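PDB 5LPE: kallikrein-10 from Homo sapiens, which belongs to the kallikrein-type serine peptidases, is zymogen-like and inhibited by zinc, and has a tumour-suppressor role in breast and prostate cancer. Local coordinates for residues Q115-C120 / K222-I227; M171-L176 / P214-Q219. One frame throughout, in Å; residues are numbered along the deposited sequence.

Contact 1. Residues Q115-C120 / K222-I227; sequences QLPYRC and KYMSWI
Met224 and Leu116 carry the apolar part of this contact. The methionine CE lies against Leu116, 3.5 Å from its CB and 3.6 Å from its CD1. One atom thus touches both the root and one branch of the leucine. The Met224 side chain gets there by folding. It is bent at chi2 (-46°) and again at chi3 (-71°), which turns the methyl toward Leu116 and leaves SD beside the proline. Met224 SD is 4.0 Å from Pro117 CD and equally near Pro117 CG, so the sulfur packs against these two ring carbons. Met224 CG also lies 3.7 Å from Pro117 O. Further along the helix, Ile227 CG2 meets Leu116 CD1 more loosely, at 4.3 Å. With alanine at Met224, SD and CE would be gone, which is likely to open a gap between helix and loop and strip Leu116 and Pro117 of most of their cover from this side.

No hydrogen bond joins the two segments. At the other end, Cys120 SG lies 3.9 Å from Lys222 NZ. The lysine CB points away from the loop, and a bend at chi2 (-58°) brings the amino end back to the sulfur. Outside the two segments, Lys222 NZ forms a salt bridge to a sulfate, probably from the crystallisation liquor. Cys120 SG is also in a disulfide with Cys221, the residue just before Lys222.

The contact therefore joins the loop after strand 97-101 to the start of the C-terminal helix of the trypsin fold. Van der Waals packing alone holds the Met224 end, beside the covalent Cys120–Cys221 link.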
# COMPACT_ATOMS: atom_id res chain seq x y z
N GLN A 115 -5.90 -7.72 -7.85
CA GLN A 115 -7.34 -7.52 -7.92
C GLN A 115 -7.75 -6.48 -6.88
O GLN A 115 -7.36 -6.57 -5.72
CB GLN A 115 -8.04 -8.85 -7.68
CG GLN A 115 -9.56 -8.83 -7.85
CD GLN A 115 -10.19 -10.15 -7.48
OE1 GLN A 115 -11.16 -10.58 -8.10
NE2 GLN A 115 -9.64 -10.79 -6.45
N LEU A 116 -8.51 -5.48 -7.32
CA LEU A 116 -9.09 -4.46 -6.45
C LEU A 116 -10.22 -5.04 -5.59
O LEU A 116 -10.82 -6.05 -5.93
CB LEU A 116 -9.60 -3.32 -7.32
CG LEU A 116 -8.51 -2.49 -7.99
CD1 LEU A 116 -9.08 -1.72 -9.16
CD2 LEU A 116 -7.84 -1.59 -6.95
N PRO A 117 -10.52 -4.41 -4.44
CA PRO A 117 -11.58 -4.95 -3.58
C PRO A 117 -12.93 -4.83 -4.26
O PRO A 117 -13.28 -3.78 -4.81
CB PRO A 117 -11.51 -4.07 -2.32
CG PRO A 117 -10.99 -2.80 -2.80
CD PRO A 117 -9.99 -3.15 -3.91
N TYR A 118 -13.69 -5.93 -4.25
CA TYR A 118 -15.09 -5.96 -4.63
C TYR A 118 -16.02 -5.89 -3.42
O TYR A 118 -17.24 -6.02 -3.56
CB TYR A 118 -15.38 -7.21 -5.48
CG TYR A 118 -15.01 -8.51 -4.81
CD1 TYR A 118 -13.72 -9.01 -4.87
CD2 TYR A 118 -15.96 -9.24 -4.13
CE1 TYR A 118 -13.40 -10.20 -4.28
CE2 TYR A 118 -15.64 -10.44 -3.52
CZ TYR A 118 -14.37 -10.91 -3.60
OH TYR A 118 -14.07 -12.11 -2.99
N ARG A 119 -15.46 -5.64 -2.24
CA ARG A 119 -16.06 -5.89 -0.94
C ARG A 119 -15.13 -5.30 0.11
O ARG A 119 -13.92 -5.17 -0.13
CB ARG A 119 -16.21 -7.41 -0.76
CG ARG A 119 -17.11 -7.97 0.33
CD ARG A 119 -16.86 -9.50 0.44
NE ARG A 119 -15.47 -9.83 0.80
CZ ARG A 119 -14.95 -9.64 2.01
NH1 ARG A 119 -15.71 -9.12 2.98
NH2 ARG A 119 -13.69 -9.95 2.27
N CYS A 120 -15.67 -4.98 1.28
CA CYS A 120 -14.88 -4.42 2.37
C CYS A 120 -14.52 -5.52 3.35
O CYS A 120 -15.34 -6.38 3.67
CB CYS A 120 -15.62 -3.30 3.10
SG CYS A 120 -15.92 -1.78 2.18
N LYS A 222 -13.69 1.84 -0.23
CA LYS A 222 -14.44 3.08 -0.24
C LYS A 222 -14.06 4.01 -1.38
O LYS A 222 -14.72 5.04 -1.57
CB LYS A 222 -14.25 3.85 1.08
CG LYS A 222 -14.36 2.99 2.34
CD LYS A 222 -15.70 2.30 2.42
CE LYS A 222 -16.13 2.10 3.85
NZ LYS A 222 -17.47 1.45 3.84
N TYR A 223 -12.96 3.73 -2.07
CA TYR A 223 -12.44 4.58 -3.13
C TYR A 223 -12.65 4.04 -4.54
O TYR A 223 -12.13 4.62 -5.50
CB TYR A 223 -10.96 4.89 -2.84
CG TYR A 223 -10.84 5.78 -1.62
CD1 TYR A 223 -10.82 5.25 -0.34
CD2 TYR A 223 -10.82 7.17 -1.74
CE1 TYR A 223 -10.74 6.05 0.77
CE2 TYR A 223 -10.74 8.00 -0.61
CZ TYR A 223 -10.70 7.42 0.64
OH TYR A 223 -10.63 8.19 1.78
N MET A 224 -13.38 2.94 -4.70
CA MET A 224 -13.44 2.27 -6.00
C MET A 224 -14.01 3.17 -7.10
O MET A 224 -13.58 3.08 -8.26
CB MET A 224 -14.25 0.98 -5.89
CG MET A 224 -13.53 -0.08 -5.09
SD MET A 224 -11.85 -0.13 -5.67
CE MET A 224 -12.09 -0.87 -7.29
N SER A 225 -14.99 4.02 -6.77
CA SER A 225 -15.54 4.93 -7.77
C SER A 225 -14.44 5.76 -8.41
O SER A 225 -14.34 5.83 -9.64
CB SER A 225 -16.60 5.83 -7.14
OG SER A 225 -17.76 5.10 -6.80
N TRP A 226 -13.62 6.40 -7.58
CA TRP A 226 -12.54 7.24 -8.09
C TRP A 226 -11.47 6.41 -8.79
O TRP A 226 -11.03 6.77 -9.88
CB TRP A 226 -11.94 8.07 -6.95
CG TRP A 226 -10.73 8.86 -7.32
CD1 TRP A 226 -10.69 10.00 -8.06
CD2 TRP A 226 -9.37 8.58 -6.95
NE1 TRP A 226 -9.40 10.44 -8.19
CE2 TRP A 226 -8.57 9.59 -7.51
CE3 TRP A 226 -8.76 7.57 -6.21
CZ2 TRP A 226 -7.18 9.61 -7.36
CZ3 TRP A 226 -7.38 7.60 -6.05
CH2 TRP A 226 -6.61 8.61 -6.63
N ILE A 227 -11.04 5.29 -8.18
CA ILE A 227 -9.91 4.53 -8.73
C ILE A 227 -10.23 4.01 -10.12
O ILE A 227 -9.39 4.06 -11.03
CB ILE A 227 -9.53 3.38 -7.78
CG1 ILE A 227 -8.97 3.92 -6.48
CG2 ILE A 227 -8.48 2.47 -8.44
CD1 ILE A 227 -8.42 2.85 -5.60

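Contact 2. Residues M171-L176 / P214-Q219; sequences MICAGL and PAVYTQ
Ile172 and Tyr217 form a hydrogen-bonded antiparallel pair, and strands 171-176 and 215-219 run at 144° between their directions. Ile172 N donates to Tyr217 O at 3.0 Å, and Tyr217 N to Ile172 O at 2.9 Å. Ala174 and Ala215 make the next such pair. Ala174 N donates to Ala215 O at 3.1 Å; the bond from Ala215 N to Ala174 O is weak. Between the two pairs, Cys173 CA makes a CA-H...O contact with Ala215 O.

One face of the sheet carries Ile172, Ala174, Ala215 and Tyr217. The tyrosine ring reaches along its neighbour strand, and its CE1 meets Ala174 CB at 3.6 Å, obliquely to the ring. Ile172 O lies near the ring plane at its edge. Ile172 CG1 sits between its backbone N and carbonyl carbon (chi1 48°) and packs against Tyr217 CB, while Ile172 CG2 meets Gln219 CG at 3.6 Å.

The other face carries Cys173 and Val216. The two valine methyls divide the work: CG2 touches Cys173 SG, and CG1 touches Met171 SD, each at 3.8 Å. Thr218 OG1 makes a weak hydrogen bond to the backbone O of Asp95, a zinc ligand and, by similarity, part of the charge relay.

Both strands belong to the second six-stranded barrel of the trypsin fold. A disulfide from Cys173 to Cys159 ties strand 171-176 to helix 159-162. Strand 147-153 borders 171-176, and strand 196-203 borders 215-219. Inside, Leu191 of strand 190-193 touches Ile172, Ala174 and Tyr217.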
# COMPACT_ATOMS: atom_id res chain seq x y z
N MET A 171 -10.72 4.51 6.92
CA MET A 171 -9.49 3.85 7.32
C MET A 171 -9.81 2.46 7.82
O MET A 171 -10.95 2.17 8.19
CB MET A 171 -8.83 4.63 8.42
CG MET A 171 -9.04 6.14 8.33
SD MET A 171 -7.65 6.98 7.53
CE MET A 171 -8.02 6.96 5.79
N ILE A 172 -8.79 1.61 7.75
CA ILE A 172 -8.75 0.37 8.50
C ILE A 172 -7.44 0.38 9.28
O ILE A 172 -6.40 0.77 8.75
CB ILE A 172 -8.89 -0.85 7.57
CG1 ILE A 172 -7.95 -0.69 6.41
CG2 ILE A 172 -10.29 -0.87 7.00
CD1 ILE A 172 -7.91 -1.88 5.54
N CYS A 173 -7.53 0.06 10.56
CA CYS A 173 -6.37 -0.12 11.41
C CYS A 173 -6.01 -1.60 11.45
O CYS A 173 -6.87 -2.44 11.73
CB CYS A 173 -6.66 0.40 12.81
SG CYS A 173 -6.49 2.17 12.77
N ALA A 174 -4.77 -1.91 11.14
CA ALA A 174 -4.32 -3.28 10.98
C ALA A 174 -3.45 -3.64 12.17
O ALA A 174 -2.36 -3.09 12.33
CB ALA A 174 -3.56 -3.44 9.68
N GLY A 175 -3.94 -4.54 13.03
CA GLY A 175 -3.12 -5.01 14.14
C GLY A 175 -2.09 -6.01 13.67
O GLY A 175 -2.42 -7.01 13.03
N LEU A 176 -0.84 -5.78 14.05
CA LEU A 176 0.28 -6.67 13.75
C LEU A 176 0.50 -7.57 14.95
O LEU A 176 0.34 -7.14 16.09
CB LEU A 176 1.55 -5.86 13.49
CG LEU A 176 2.69 -6.44 12.67
CD1 LEU A 176 2.20 -6.85 11.31
CD2 LEU A 176 3.76 -5.36 12.54
N PRO A 214 -1.32 -0.33 16.26
CA PRO A 214 -1.71 -0.65 14.89
C PRO A 214 -1.39 0.47 13.91
O PRO A 214 -1.31 1.64 14.27
CB PRO A 214 -3.22 -0.85 15.00
CG PRO A 214 -3.60 0.15 16.00
CD PRO A 214 -2.50 0.06 17.06
N ALA A 215 -1.21 0.08 12.66
CA ALA A 215 -1.01 1.06 11.61
C ALA A 215 -2.34 1.49 11.04
O ALA A 215 -3.38 0.86 11.27
CB ALA A 215 -0.12 0.50 10.50
N VAL A 216 -2.30 2.51 10.20
CA VAL A 216 -3.49 3.15 9.68
C VAL A 216 -3.40 3.09 8.16
O VAL A 216 -2.51 3.70 7.56
CB VAL A 216 -3.64 4.59 10.18
CG1 VAL A 216 -4.82 5.29 9.48
CG2 VAL A 216 -3.85 4.60 11.67
N TYR A 217 -4.32 2.34 7.55
CA TYR A 217 -4.37 2.14 6.12
C TYR A 217 -5.59 2.84 5.54
O TYR A 217 -6.63 2.95 6.20
CB TYR A 217 -4.43 0.66 5.78
CG TYR A 217 -3.16 -0.10 6.05
CD1 TYR A 217 -2.84 -0.52 7.34
CD2 TYR A 217 -2.31 -0.45 5.01
CE1 TYR A 217 -1.68 -1.23 7.58
CE2 TYR A 217 -1.14 -1.17 5.24
CZ TYR A 217 -0.82 -1.56 6.53
OH TYR A 217 0.35 -2.27 6.77
N THR A 218 -5.46 3.32 4.31
CA THR A 218 -6.62 3.84 3.61
C THR A 218 -7.51 2.67 3.21
O THR A 218 -7.03 1.67 2.69
CB THR A 218 -6.20 4.65 2.39
OG1 THR A 218 -5.28 5.67 2.79
CG2 THR A 218 -7.43 5.31 1.75
N GLN A 219 -8.81 2.77 3.47
CA GLN A 219 -9.70 1.67 3.16
C GLN A 219 -10.08 1.77 1.68
O GLN A 219 -10.81 2.67 1.28
CB GLN A 219 -10.93 1.74 4.06
CG GLN A 219 -11.83 0.55 4.06
CD GLN A 219 -12.96 0.73 5.03
OE1 GLN A 219 -13.27 1.85 5.43
NE2 GLN A 219 -13.59 -0.36 5.41

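How the contacts relate
Contact 2 is buried within the second barrel, while contact 1 is only partly buried and lies farther from the chain centre. Their chemistry follows that difference. Contact 2 joins two neighbouring strands through backbone hydrogen bonds, with apolar side chains on both faces. Contact 1 joins a loop to a helix by side-chain packing, without hydrogen bonds. Each holds one cysteine of a disulfide. Strand 215-219 is followed, two residues on, by segment 222-227, so the two contacts lie on one continuous run of chain. They also touch: Tyr223 CE1 packs on Thr218 CG2 at 3.5 Å. Tyr223 OH is hydrogen-bonded to His94 ND1, next to Asp95 in sequence.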